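Local coordinates for protein Amuc_1100 (Akkermansia muciniphila, PDB 6KNY) that is of unknown function but has, in its full-length form, a transmembrane helix that probably tethers this folded region to a membrane, at residues T171-E176 against L271-F276; L124-S129 against Q197-T202; F201-I206 against V267-N272; S63-T68 against A116-G121; D97-L102 against I143-P148. All blocks are in the same frame, centred on the assembly; numbering follows the deposited sequence. Where two conformers were deposited one is given.

Contact 1. Residues T171-E176 against L271-F276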
# COMPACT_ATOMS: atom_id res chain seq x y z
N THR A 171 0.93 -1.93 -15.12
CA THR A 171 0.20 -0.70 -14.82
C THR A 171 0.68 -0.20 -13.47
O THR A 171 0.60 -0.95 -12.49
CB THR A 171 -1.31 -0.93 -14.78
OG1 THR A 171 -1.76 -1.33 -16.08
CG2 THR A 171 -2.06 0.34 -14.27
N PRO A 172 1.25 1.00 -13.39
CA PRO A 172 1.69 1.52 -12.10
C PRO A 172 0.51 2.07 -11.33
O PRO A 172 -0.39 2.70 -11.90
CB PRO A 172 2.65 2.66 -12.49
CG PRO A 172 2.04 3.20 -13.78
CD PRO A 172 1.43 1.96 -14.49
N MET A 173 0.52 1.88 -10.01
CA MET A 173 -0.56 2.39 -9.17
C MET A 173 0.01 3.32 -8.11
O MET A 173 0.71 2.85 -7.19
CB MET A 173 -1.34 1.24 -8.54
CG MET A 173 -1.96 0.31 -9.60
SD MET A 173 -2.90 -1.02 -8.85
CE MET A 173 -3.54 -1.90 -10.30
N PRO A 174 -0.27 4.62 -8.16
CA PRO A 174 0.43 5.57 -7.27
C PRO A 174 -0.13 5.55 -5.86
O PRO A 174 -1.32 5.29 -5.64
CB PRO A 174 0.18 6.93 -7.93
CG PRO A 174 -1.15 6.75 -8.61
CD PRO A 174 -1.20 5.31 -9.08
N LEU A 175 0.76 5.81 -4.89
CA LEU A 175 0.34 6.16 -3.54
C LEU A 175 1.47 6.89 -2.84
O LEU A 175 2.64 6.84 -3.25
CB LEU A 175 -0.07 4.92 -2.74
CG LEU A 175 1.03 3.91 -2.44
CD1 LEU A 175 0.81 3.34 -1.03
CD2 LEU A 175 1.00 2.79 -3.50
N GLU A 176 1.10 7.56 -1.75
CA GLU A 176 2.05 8.26 -0.89
C GLU A 176 1.83 7.81 0.54
O GLU A 176 0.69 7.67 0.97
CB GLU A 176 1.86 9.78 -0.94
CG GLU A 176 1.86 10.42 -2.31
CD GLU A 176 1.62 11.94 -2.21
OE1 GLU A 176 1.79 12.50 -1.11
OE2 GLU A 176 1.25 12.55 -3.23
N LEU A 271 5.20 6.22 -4.06
CA LEU A 271 5.43 4.88 -4.56
C LEU A 271 4.58 4.63 -5.80
O LEU A 271 3.52 5.23 -5.98
CB LEU A 271 5.10 3.86 -3.48
CG LEU A 271 5.91 4.02 -2.18
CD1 LEU A 271 5.24 3.28 -1.05
CD2 LEU A 271 7.34 3.53 -2.37
N ASN A 272 5.08 3.75 -6.66
CA ASN A 272 4.26 3.13 -7.70
C ASN A 272 4.25 1.64 -7.43
O ASN A 272 5.29 0.98 -7.49
CB ASN A 272 4.80 3.45 -9.09
CG ASN A 272 4.58 4.91 -9.49
OD1 ASN A 272 3.48 5.32 -9.83
ND2 ASN A 272 5.65 5.68 -9.46
N LEU A 273 3.07 1.12 -7.09
CA LEU A 273 2.83 -0.32 -7.04
C LEU A 273 2.75 -0.83 -8.47
O LEU A 273 1.97 -0.32 -9.28
CB LEU A 273 1.54 -0.61 -6.29
CG LEU A 273 0.98 -2.04 -6.29
CD1 LEU A 273 1.95 -3.00 -5.60
CD2 LEU A 273 -0.44 -2.08 -5.68
N VAL A 274 3.54 -1.85 -8.80
CA VAL A 274 3.62 -2.34 -10.17
C VAL A 274 2.64 -3.50 -10.32
O VAL A 274 2.84 -4.56 -9.71
CB VAL A 274 5.06 -2.74 -10.52
CG1 VAL A 274 5.15 -3.32 -11.93
CG2 VAL A 274 6.00 -1.52 -10.35
N HIS A 275 1.58 -3.30 -11.11
CA HIS A 275 0.67 -4.40 -11.44
C HIS A 275 1.06 -5.00 -12.79
O HIS A 275 0.95 -4.33 -13.83
CB HIS A 275 -0.79 -3.96 -11.49
CG HIS A 275 -1.72 -5.10 -11.80
ND1 HIS A 275 -2.18 -5.37 -13.07
CD2 HIS A 275 -2.18 -6.11 -11.01
CE1 HIS A 275 -2.93 -6.47 -13.05
NE2 HIS A 275 -2.95 -6.92 -11.81
N PHE A 276 1.48 -6.26 -12.79
CA PHE A 276 1.82 -6.98 -14.01
C PHE A 276 0.55 -7.45 -14.71
O PHE A 276 -0.30 -8.09 -14.09
CB PHE A 276 2.75 -8.16 -13.69
CG PHE A 276 4.07 -7.71 -13.17
CD1 PHE A 276 5.10 -7.38 -14.04
CD2 PHE A 276 4.28 -7.58 -11.81
CE1 PHE A 276 6.33 -6.91 -13.56
CE2 PHE A 276 5.50 -7.11 -11.32
CZ PHE A 276 6.52 -6.77 -12.19

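Contact 2. Residues L124-S129 against Q197-T202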
# COMPACT_ATOMS: atom_id res chain seq x y z
N LEU A 124 -5.70 -2.83 -2.63
CA LEU A 124 -5.94 -2.87 -1.19
C LEU A 124 -5.11 -3.97 -0.52
O LEU A 124 -4.54 -3.75 0.56
CB LEU A 124 -7.43 -3.08 -0.93
CG LEU A 124 -7.87 -3.39 0.51
CD1 LEU A 124 -7.31 -2.36 1.51
CD2 LEU A 124 -9.40 -3.49 0.60
N LYS A 125 -5.04 -5.16 -1.12
CA LYS A 125 -4.26 -6.23 -0.49
C LYS A 125 -2.78 -5.87 -0.43
O LYS A 125 -2.12 -6.15 0.57
CB LYS A 125 -4.46 -7.56 -1.23
CG LYS A 125 -5.81 -8.21 -0.92
CD LYS A 125 -5.72 -9.47 -0.01
CE LYS A 125 -7.03 -10.29 0.09
NZ LYS A 125 -7.53 -10.57 1.47
N ALA A 126 -2.25 -5.24 -1.49
CA ALA A 126 -0.84 -4.86 -1.50
C ALA A 126 -0.55 -3.76 -0.47
O ALA A 126 0.44 -3.83 0.28
CB ALA A 126 -0.43 -4.40 -2.90
N ILE A 127 -1.39 -2.72 -0.43
CA ILE A 127 -1.19 -1.63 0.52
C ILE A 127 -1.36 -2.14 1.95
O ILE A 127 -0.54 -1.85 2.83
CB ILE A 127 -2.15 -0.46 0.22
CG1 ILE A 127 -1.82 0.17 -1.14
CG2 ILE A 127 -2.08 0.61 1.36
CD1 ILE A 127 -2.83 1.25 -1.61
N ASN A 128 -2.40 -2.95 2.18
CA ASN A 128 -2.58 -3.57 3.50
C ASN A 128 -1.34 -4.32 3.95
O ASN A 128 -0.93 -4.22 5.11
CB ASN A 128 -3.77 -4.53 3.51
CG ASN A 128 -3.99 -5.14 4.89
OD1 ASN A 128 -4.30 -4.42 5.84
ND2 ASN A 128 -3.75 -6.42 5.02
N SER A 129 -0.74 -5.10 3.05
CA SER A 129 0.45 -5.86 3.41
C SER A 129 1.62 -4.94 3.72
O SER A 129 2.36 -5.15 4.69
CB SER A 129 0.80 -6.84 2.30
OG SER A 129 2.03 -7.47 2.57
N GLN A 197 7.94 -9.14 -0.53
CA GLN A 197 8.12 -10.46 -1.12
C GLN A 197 7.17 -10.70 -2.29
O GLN A 197 7.59 -11.22 -3.34
CB GLN A 197 7.89 -11.53 -0.04
CG GLN A 197 8.32 -11.12 1.40
CD GLN A 197 7.40 -10.06 2.06
OE1 GLN A 197 6.17 -10.07 1.91
NE2 GLN A 197 8.01 -9.13 2.79
N ASP A 198 5.91 -10.31 -2.14
CA ASP A 198 4.85 -10.67 -3.06
C ASP A 198 4.35 -9.50 -3.89
O ASP A 198 3.60 -9.72 -4.85
CB ASP A 198 3.65 -11.23 -2.29
CG ASP A 198 3.92 -12.60 -1.67
OD1 ASP A 198 4.79 -13.35 -2.18
OD2 ASP A 198 3.25 -12.92 -0.66
N TYR A 199 4.73 -8.28 -3.54
CA TYR A 199 4.23 -7.07 -4.19
C TYR A 199 5.41 -6.16 -4.47
O TYR A 199 6.27 -5.98 -3.61
CB TYR A 199 3.20 -6.36 -3.31
CG TYR A 199 1.93 -7.16 -3.08
CD1 TYR A 199 0.93 -7.21 -4.05
CD2 TYR A 199 1.73 -7.86 -1.89
CE1 TYR A 199 -0.24 -7.91 -3.83
CE2 TYR A 199 0.56 -8.58 -1.67
CZ TYR A 199 -0.41 -8.61 -2.64
OH TYR A 199 -1.57 -9.32 -2.42
N LEU A 200 5.45 -5.59 -5.68
CA LEU A 200 6.56 -4.73 -6.10
C LEU A 200 6.15 -3.26 -5.97
O LEU A 200 5.35 -2.76 -6.77
CB LEU A 200 6.98 -5.06 -7.53
CG LEU A 200 8.09 -4.21 -8.18
CD1 LEU A 200 9.38 -4.26 -7.36
CD2 LEU A 200 8.34 -4.72 -9.63
N PHE A 201 6.71 -2.57 -4.98
CA PHE A 201 6.56 -1.12 -4.83
C PHE A 201 7.86 -0.48 -5.28
O PHE A 201 8.94 -0.85 -4.80
CB PHE A 201 6.28 -0.71 -3.39
CG PHE A 201 4.90 -1.06 -2.91
CD1 PHE A 201 3.85 -0.16 -3.06
CD2 PHE A 201 4.66 -2.27 -2.25
CE1 PHE A 201 2.57 -0.48 -2.59
CE2 PHE A 201 3.39 -2.58 -1.78
CZ PHE A 201 2.35 -1.69 -1.94
N THR A 202 7.77 0.47 -6.20
CA THR A 202 8.96 1.16 -6.66
C THR A 202 8.90 2.60 -6.17
O THR A 202 7.81 3.15 -5.97
CB THR A 202 9.09 1.06 -8.19
OG1 THR A 202 10.39 1.54 -8.58
CG2 THR A 202 8.01 1.88 -8.88

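Contact 3. Residues F201-I206 against V267-N272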
# COMPACT_ATOMS: atom_id res chain seq x y z
N PHE A 201 6.71 -2.57 -4.98
CA PHE A 201 6.56 -1.12 -4.83
C PHE A 201 7.86 -0.48 -5.28
O PHE A 201 8.94 -0.85 -4.80
CB PHE A 201 6.28 -0.71 -3.39
CG PHE A 201 4.90 -1.06 -2.91
CD1 PHE A 201 3.85 -0.16 -3.06
CD2 PHE A 201 4.66 -2.27 -2.25
CE1 PHE A 201 2.57 -0.48 -2.59
CE2 PHE A 201 3.39 -2.58 -1.78
CZ PHE A 201 2.35 -1.69 -1.94
N THR A 202 7.77 0.47 -6.20
CA THR A 202 8.96 1.16 -6.66
C THR A 202 8.90 2.60 -6.17
O THR A 202 7.81 3.15 -5.97
CB THR A 202 9.09 1.06 -8.19
OG1 THR A 202 10.39 1.54 -8.58
CG2 THR A 202 8.01 1.88 -8.88
N VAL A 203 10.06 3.18 -5.91
CA VAL A 203 10.14 4.48 -5.24
C VAL A 203 10.21 5.56 -6.30
O VAL A 203 11.21 5.68 -7.02
CB VAL A 203 11.33 4.56 -4.28
CG1 VAL A 203 11.48 5.99 -3.74
CG2 VAL A 203 11.17 3.57 -3.13
N ASN A 204 9.13 6.33 -6.43
CA ASN A 204 9.15 7.49 -7.31
C ASN A 204 9.94 8.64 -6.69
O ASN A 204 10.77 9.26 -7.36
CB ASN A 204 7.72 7.92 -7.62
CG ASN A 204 7.66 9.13 -8.51
OD1 ASN A 204 8.23 9.13 -9.61
ND2 ASN A 204 6.99 10.17 -8.04
N SER A 205 9.71 8.92 -5.41
CA SER A 205 10.44 10.00 -4.74
C SER A 205 10.30 9.80 -3.24
O SER A 205 9.42 9.08 -2.78
CB SER A 205 9.94 11.39 -5.16
OG SER A 205 8.64 11.64 -4.67
N ILE A 206 11.19 10.44 -2.48
CA ILE A 206 11.15 10.36 -1.02
C ILE A 206 11.69 11.66 -0.44
O ILE A 206 12.59 12.28 -1.02
CB ILE A 206 11.94 9.14 -0.49
CG1 ILE A 206 11.74 9.01 1.03
CG2 ILE A 206 13.44 9.22 -0.88
CD1 ILE A 206 12.17 7.66 1.59
N VAL A 267 9.26 11.04 7.27
CA VAL A 267 9.39 10.49 5.94
C VAL A 267 8.11 10.58 5.16
O VAL A 267 7.08 10.30 5.64
CB VAL A 267 9.78 9.01 5.96
CG1 VAL A 267 9.92 8.46 4.56
CG2 VAL A 267 11.05 8.80 6.71
N GLN A 268 8.25 10.95 3.91
CA GLN A 268 7.18 10.98 2.98
C GLN A 268 7.70 10.40 1.70
O GLN A 268 8.63 10.90 1.12
CB GLN A 268 6.61 12.35 2.77
CG GLN A 268 5.28 12.25 2.07
CD GLN A 268 4.51 13.53 2.04
OE1 GLN A 268 3.72 13.82 2.93
NE2 GLN A 268 4.72 14.30 1.00
N VAL A 269 7.10 9.30 1.29
CA VAL A 269 7.50 8.60 0.10
C VAL A 269 6.37 8.41 -0.91
O VAL A 269 5.26 8.15 -0.54
CB VAL A 269 8.15 7.25 0.44
CG1 VAL A 269 7.20 6.35 1.18
CG2 VAL A 269 8.61 6.55 -0.80
N SER A 270 6.75 8.62 -2.17
CA SER A 270 5.86 8.44 -3.30
C SER A 270 6.20 7.10 -3.95
O SER A 270 7.35 6.87 -4.33
CB SER A 270 6.03 9.59 -4.29
OG SER A 270 5.14 9.47 -5.38
N LEU A 271 5.20 6.22 -4.06
CA LEU A 271 5.43 4.88 -4.56
C LEU A 271 4.58 4.63 -5.80
O LEU A 271 3.52 5.23 -5.98
CB LEU A 271 5.10 3.86 -3.48
CG LEU A 271 5.91 4.02 -2.18
CD1 LEU A 271 5.24 3.28 -1.05
CD2 LEU A 271 7.34 3.53 -2.37
N ASN A 272 5.08 3.75 -6.66
CA ASN A 272 4.26 3.13 -7.70
C ASN A 272 4.25 1.64 -7.43
O ASN A 272 5.29 0.98 -7.49
CB ASN A 272 4.80 3.45 -9.09
CG ASN A 272 4.58 4.91 -9.49
OD1 ASN A 272 3.48 5.32 -9.83
ND2 ASN A 272 5.65 5.68 -9.46

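Contact 4. Residues S63-T68 against A116-G121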
# COMPACT_ATOMS: atom_id res chain seq x y z
N SER A 63 -0.47 -10.50 -8.94
CA SER A 63 -1.20 -9.59 -9.84
C SER A 63 -2.43 -10.21 -10.49
O SER A 63 -3.20 -9.47 -11.13
CB SER A 63 -0.29 -9.04 -10.96
OG SER A 63 0.68 -8.12 -10.43
N ALA A 64 -2.65 -11.53 -10.38
CA ALA A 64 -3.88 -12.10 -10.94
C ALA A 64 -5.09 -11.46 -10.28
O ALA A 64 -5.24 -11.54 -9.05
CB ALA A 64 -3.91 -13.62 -10.76
N LEU A 65 -5.93 -10.83 -11.08
CA LEU A 65 -7.16 -10.21 -10.60
C LEU A 65 -8.29 -11.24 -10.56
O LEU A 65 -8.50 -11.98 -11.54
CB LEU A 65 -7.55 -9.04 -11.51
CG LEU A 65 -6.49 -7.92 -11.63
CD1 LEU A 65 -6.95 -6.76 -12.50
CD2 LEU A 65 -6.04 -7.41 -10.28
N VAL A 66 -9.00 -11.29 -9.44
CA VAL A 66 -9.99 -12.35 -9.20
C VAL A 66 -11.35 -11.70 -8.99
O VAL A 66 -11.43 -10.50 -8.67
CB VAL A 66 -9.59 -13.23 -8.00
CG1 VAL A 66 -8.27 -13.92 -8.28
CG2 VAL A 66 -9.51 -12.42 -6.72
N PRO A 67 -12.45 -12.44 -9.18
CA PRO A 67 -13.78 -11.84 -9.04
C PRO A 67 -13.98 -11.25 -7.66
O PRO A 67 -13.70 -11.89 -6.65
CB PRO A 67 -14.72 -13.02 -9.29
CG PRO A 67 -13.89 -13.93 -10.19
CD PRO A 67 -12.53 -13.85 -9.60
N THR A 68 -14.47 -10.02 -7.63
CA THR A 68 -14.66 -9.28 -6.39
C THR A 68 -15.90 -8.42 -6.55
O THR A 68 -16.04 -7.70 -7.54
CB THR A 68 -13.41 -8.42 -6.08
OG1 THR A 68 -12.22 -9.24 -6.18
CG2 THR A 68 -13.50 -7.80 -4.70
N ALA A 116 -14.59 -1.80 -11.16
CA ALA A 116 -13.31 -1.47 -10.52
C ALA A 116 -12.95 -2.38 -9.35
O ALA A 116 -11.78 -2.39 -8.94
CB ALA A 116 -13.33 -0.01 -10.03
N ALA A 117 -13.92 -3.14 -8.81
CA ALA A 117 -13.75 -3.78 -7.50
C ALA A 117 -12.54 -4.70 -7.47
O ALA A 117 -11.84 -4.80 -6.44
CB ALA A 117 -15.00 -4.57 -7.13
N SER A 118 -12.29 -5.42 -8.56
CA SER A 118 -11.24 -6.44 -8.56
C SER A 118 -9.85 -5.80 -8.61
O SER A 118 -8.91 -6.26 -7.93
CB SER A 118 -11.46 -7.37 -9.75
OG SER A 118 -10.37 -8.23 -9.95
N THR A 119 -9.69 -4.76 -9.43
CA THR A 119 -8.44 -3.99 -9.45
C THR A 119 -8.16 -3.36 -8.08
O THR A 119 -7.05 -3.46 -7.55
CB THR A 119 -8.53 -2.96 -10.57
OG1 THR A 119 -8.79 -3.65 -11.81
CG2 THR A 119 -7.25 -2.13 -10.69
N LEU A 120 -9.19 -2.75 -7.48
CA LEU A 120 -9.04 -2.18 -6.14
C LEU A 120 -8.67 -3.23 -5.09
O LEU A 120 -7.98 -2.91 -4.10
CB LEU A 120 -10.33 -1.48 -5.72
CG LEU A 120 -10.66 -0.25 -6.56
CD1 LEU A 120 -12.05 0.27 -6.24
CD2 LEU A 120 -9.61 0.84 -6.31
N GLY A 121 -9.16 -4.47 -5.24
CA GLY A 121 -8.84 -5.49 -4.25
C GLY A 121 -7.38 -5.89 -4.29
O GLY A 121 -6.77 -6.15 -3.26
O HOH W 1 -8.28 -9.07 -7.40

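Contact 5. Residues D97-L102 against I143-P148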
# COMPACT_ATOMS: atom_id res chain seq x y z
N ASP A 97 -7.11 9.01 11.53
CA ASP A 97 -8.29 8.42 10.91
C ASP A 97 -8.07 8.24 9.42
O ASP A 97 -8.42 7.19 8.86
CB ASP A 97 -9.51 9.30 11.15
CG ASP A 97 -10.80 8.58 10.81
OD1 ASP A 97 -10.88 7.37 11.08
OD2 ASP A 97 -11.72 9.22 10.28
N THR A 98 -7.44 9.23 8.76
CA THR A 98 -7.26 9.14 7.32
C THR A 98 -6.32 8.00 6.95
O THR A 98 -6.66 7.17 6.10
CB THR A 98 -6.77 10.47 6.75
OG1 THR A 98 -5.53 10.84 7.37
CG2 THR A 98 -7.83 11.56 6.94
N SER A 99 -5.14 7.92 7.59
CA SER A 99 -4.23 6.79 7.36
C SER A 99 -4.93 5.45 7.51
O SER A 99 -4.65 4.49 6.75
CB SER A 99 -3.05 6.83 8.34
OG SER A 99 -2.10 7.78 7.94
N SER A 100 -5.81 5.33 8.51
CA SER A 100 -6.34 4.01 8.83
C SER A 100 -7.20 3.46 7.71
O SER A 100 -7.43 2.26 7.66
CB SER A 100 -7.16 4.04 10.13
OG SER A 100 -8.33 4.84 9.98
N TRP A 101 -7.64 4.32 6.79
CA TRP A 101 -8.43 3.86 5.65
C TRP A 101 -7.58 3.38 4.48
O TRP A 101 -8.15 3.02 3.44
CB TRP A 101 -9.36 4.98 5.19
CG TRP A 101 -10.56 5.10 6.05
CD1 TRP A 101 -10.79 6.06 7.02
CD2 TRP A 101 -11.71 4.25 6.06
NE1 TRP A 101 -12.01 5.84 7.61
CE2 TRP A 101 -12.60 4.74 7.05
CE3 TRP A 101 -12.08 3.11 5.32
CZ2 TRP A 101 -13.82 4.13 7.32
CZ3 TRP A 101 -13.30 2.51 5.60
CH2 TRP A 101 -14.16 3.02 6.59
N LEU A 102 -6.25 3.38 4.62
CA LEU A 102 -5.34 2.74 3.67
C LEU A 102 -5.41 3.34 2.26
O LEU A 102 -5.09 2.65 1.28
CB LEU A 102 -5.60 1.23 3.61
CG LEU A 102 -5.28 0.51 4.92
CD1 LEU A 102 -5.84 -0.92 4.89
CD2 LEU A 102 -3.78 0.51 5.20
N ILE A 143 1.17 9.12 9.44
CA ILE A 143 0.65 10.46 9.23
C ILE A 143 -0.36 10.48 8.09
O ILE A 143 -1.39 11.15 8.18
CB ILE A 143 1.81 11.44 8.98
CG1 ILE A 143 2.70 11.52 10.22
CG2 ILE A 143 1.27 12.85 8.60
CD1 ILE A 143 4.00 12.29 10.00
N LYS A 144 -0.09 9.74 7.02
CA LYS A 144 -1.03 9.73 5.91
C LYS A 144 -0.76 8.51 5.02
O LYS A 144 0.38 8.08 4.88
CB LYS A 144 -0.95 11.05 5.12
CG LYS A 144 0.01 11.14 3.96
CD LYS A 144 -0.20 12.49 3.23
CE LYS A 144 0.76 12.69 2.04
NZ LYS A 144 0.95 14.14 1.65
N VAL A 145 -1.84 7.93 4.50
CA VAL A 145 -1.78 7.00 3.38
C VAL A 145 -2.70 7.60 2.33
O VAL A 145 -3.93 7.59 2.49
CB VAL A 145 -2.21 5.58 3.75
CG1 VAL A 145 -2.08 4.67 2.53
CG2 VAL A 145 -1.37 5.05 4.92
N TYR A 146 -2.12 8.13 1.26
CA TYR A 146 -2.87 8.86 0.26
C TYR A 146 -2.76 8.12 -1.07
O TYR A 146 -1.64 7.83 -1.52
CB TYR A 146 -2.35 10.28 0.12
CG TYR A 146 -2.80 10.94 -1.15
CD1 TYR A 146 -4.13 11.32 -1.33
CD2 TYR A 146 -1.91 11.17 -2.19
CE1 TYR A 146 -4.55 11.91 -2.51
CE2 TYR A 146 -2.32 11.76 -3.37
CZ TYR A 146 -3.64 12.13 -3.52
OH TYR A 146 -4.04 12.72 -4.68
N ARG A 147 -3.90 7.81 -1.68
CA ARG A 147 -3.96 6.95 -2.86
C ARG A 147 -4.82 7.61 -3.92
O ARG A 147 -6.06 7.61 -3.81
CB ARG A 147 -4.51 5.58 -2.48
CG ARG A 147 -4.76 4.62 -3.65
CD ARG A 147 -5.90 3.63 -3.31
NE ARG A 147 -7.21 4.28 -3.42
CZ ARG A 147 -7.98 4.25 -4.50
NH1 ARG A 147 -7.60 3.55 -5.57
NH2 ARG A 147 -9.13 4.91 -4.52
N PRO A 148 -4.22 8.18 -4.97
CA PRO A 148 -5.02 8.72 -6.08
C PRO A 148 -5.87 7.64 -6.73
O PRO A 148 -5.48 6.47 -6.79
CB PRO A 148 -3.97 9.26 -7.06
CG PRO A 148 -2.72 9.52 -6.22
CD PRO A 148 -2.79 8.51 -5.08
O HOH W 2 -4.34 9.31 5.07

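Contact 1. Residues T171-E176 against L271-F276
Met173 and Leu273 face each other as a hydrogen-bonded pair in the middle of two antiparallel strands, 171-176 and 271-276. Met173 N donates to Leu273 O at 2.7 Å, and Leu273 N answers with a bond to Met173 O at 2.9 Å. Thr171 with His275 and Leu175 with Leu271 repeat this exchange, and the bond from Leu271 N to Leu175 O is nearly straight (175° at the hydrogen). Pro172 and Pro174 occupy the non-hydrogen-bonded pairs in between, where this partner strand asks for no N-H, so a residue that has none fits without loss. Pro174 CA instead directs its hydrogen at Leu271 O, 3.4 Å away.

On the face that carries Met173, Leu175, Leu271 and Leu273, the methionine lies alongside its neighbours. Its CG is anti to the carbonyl carbon (chi1 -60°) and the chain beyond is extended, which brings CE to 3.6 Å from His275 CB, oblique to the imidazole, and SD to 4.2 Å from Leu273 CD2. Cutting Met173 back to an alanine removes SD and CE, and is likely to open a gap beside His275 CB and Leu273 CD2.

Helix 117-134 covers this face: Met173 touches Thr119 and Glu123, Leu273 touches Phe122 and Ala126. His275 meets Phe122 edge-to-face, while its NE2 bonds to Ser63 O and its ND1 to Asn277 OD1. With an oxygen at each ring nitrogen, the buried imidazole may lean toward its doubly protonated, cationic form.

Contact 2. Residues L124-S129 against Q197-T202
Ala126 packs against Tyr199 and Phe201 in a helix-on-sheet contact of this alpha/beta fold: helix 117-134 lies against the chain that leads from a loop into strand 201-210. No hydrogen bond joins the two segments, and the grip is aromatic. Tyr199 and Phe201 both send their side chains toward the helix, while Leu200 between them packs on Phe59 and Phe276.

The two rings use different surfaces. Tyr199 offers a face, and Ala126 CA stands 3.7 Å from the ring centroid, only 2° off the normal, a nearly perfectly centred CH-pi contact. The ring is brought flat against the helix because CG lies anti to the carbonyl carbon (chi1 -65°), beside the backbone N. Ala126 CB reaches over the same face to 3.3 Å from Tyr199 CD1, a tight approach. A small residue suits this position, since it lets the ring lie directly against the helix backbone.

Phe201, by contrast, presents an edge. Its CZ points at the helix backbone, 3.6 Å from Ala126 O and near the ring plane, so the weakly positive rim hydrogens meet a carbonyl oxygen. CZ also packs 4.0 Å from Ala126 CB, and the ring is shared with Leu175 and Leu273 of the sheet.

Lys125 leads away from the tyrosine toward a salt bridge from NZ to Glu76. Its aliphatic root still makes contact, with Lys125 CB 3.6 Å from Tyr199 OH.

Contact 3. Residues F201-I206 against V267-N272
A classic beta bulge, in which Asn204 and Ser205 together face Ser270, interrupts the antiparallel pairing of strand 201-210, at one margin of the sheet, with strand 265-276. Asn204 has helical backbone angles, which swing the N-H of Ser205 in beside its own. Ser270 O thus receives Asn204 N at 2.8 Å and, weakly, Ser205 N at 3.3 Å. Ser270 N closes the pair by donating to Ser205 O at 2.8 Å.

Before the bulge, Thr202 and Asn272 form a regular hydrogen-bonded pair, with Thr202 N to Asn272 O almost straight (171°). Beyond it the register has slipped by one residue, and Ile206 pairs with Val269.

Branched aliphatic residues suit the opposite face. Val203 CG2 meets Leu271 CD2 at 3.9 Å, and Ile206, with CG1 anti to the backbone N (chi1 -174°), extends CD1 to 3.8 Å from Val267 CG1. Helix 183-194 adds to this apolar layer through Ile193, which touches Val269 and Leu271.

Beside the bulge, Asn204 ND2 donates weakly to Ser270 OG at 3.3 Å. The amides of Asn204 and Asn272 are turned 71° apart, and Asn272 ND2 rests 3.6 Å from Asn204 CB.

Contact 4. Residues S63-T68 against A116-G121
Ser118, Thr68 and Leu65 bury most of the surface here, and two of them, Ser118 and Thr68, meet at Val66 O. Ser118 OG donates to Val66 O at 2.8 Å and Thr68 OG1 does so at 2.9 Å. Both hydroxyls stand well out of the carbonyl plane and approach from opposite faces, so the oxygen is clasped between them. The serine hydroxyl reaches out because OG is anti to the backbone N (chi1 170°).

While OG1 of Thr68 bonds back to Val66, the threonine CB leans on the helix backbone, 3.8 Å from Ser118 CA, and Thr68 O comes within 3.3 Å of Ala117 CB. A valine in its place would lack OG1 and would probably leave Val66 O held by Ser118 from one face alone, with the chain from Val66 to Thr68 less firmly fixed.

Leu65 packs beside the serine: its CB lies 3.3 Å from Ser118 OG and its CD1 3.7 Å from Thr119 OG1, and it also touches Phe122. A water joins the backbones, accepting from Val66 N at 3.1 Å and donating to Ser118 O.

Small serine and alanine side chains let the chain come this close. This is a loop-to-helix junction: the irregular chain between helices 51-55 and 70-91 is strapped to the first turn of helix 117-134 by the Ser118 hydroxyl and a bridging water, with the Thr68 hydroxyl bracing the loop.

Contact 5. Residues D97-L102 against I143-P148
Ser99 and Lys144 mark the closest approach of the two backbones, their CA atoms 4.6 Å apart, where a short, weakly bonded helical turn runs past strand 141-146. The turn is held by i-to-i+3 bonds, among them Leu102 N to Ser99 O at 2.9 Å, and the chain leaves it at Leu102 with a positive phi of 63°. No direct hydrogen bond crosses to the strand.

A water bridges the gap instead. It accepts from Val145 N at 2.9 Å and also pairs with Thr98 OG1 at 3.0 Å, a hydroxyl that bonds to Thr96 as well. Ser99 OG lies 3.0 Å from Lys144 N, but the angle is poor and the two only touch. A serine is small enough to fit against the strand backbone here.

On its other side this strand forms a classic beta bulge, Ile143 and Lys144 both facing Ala178 of strand 170-181. The residue after the bulge, Val145, points at the helical turn and carries the apolar part of the contact. With CG1 anti to the backbone N (chi1 -178°), its methyls part: CG1 packs 3.6 Å from Leu102 C, and CG2 sits 3.8 Å from Ser99 O. A beta-branched residue suits both the extended strand and this two-pronged fit. Leu102 itself turns its side chain away from the strand, onto Leu124 and Asn128 of helix 117-134 and Phe80 and Leu84 of helix 70-91.

Contacts 1 and 3 are neighbouring ladders of one sheet: they share Leu271 and Asn272 on strand 265-276, their centres about 10 Å apart. Contact 5 reaches the same sheet beyond strand 170-181, Tyr146 O accepting from Glu176 N at 2.8 Å, and Gln268 of contact 3 bonds to Lys144. Helix 117-134 links contacts 2 and 4, about 14 Å apart between centres. Contact 2 packs it on the sheet, where Ala126 CB meets Leu273 CD2 of contact 1 at 3.6 Å, while contact 4 lies at the surface near its start. Phe276 N donates to Ser63 OG at 3.1 Å, joining contacts 1 and 4. Contacts 3 and 4 are farthest apart, about 23 Å between centres.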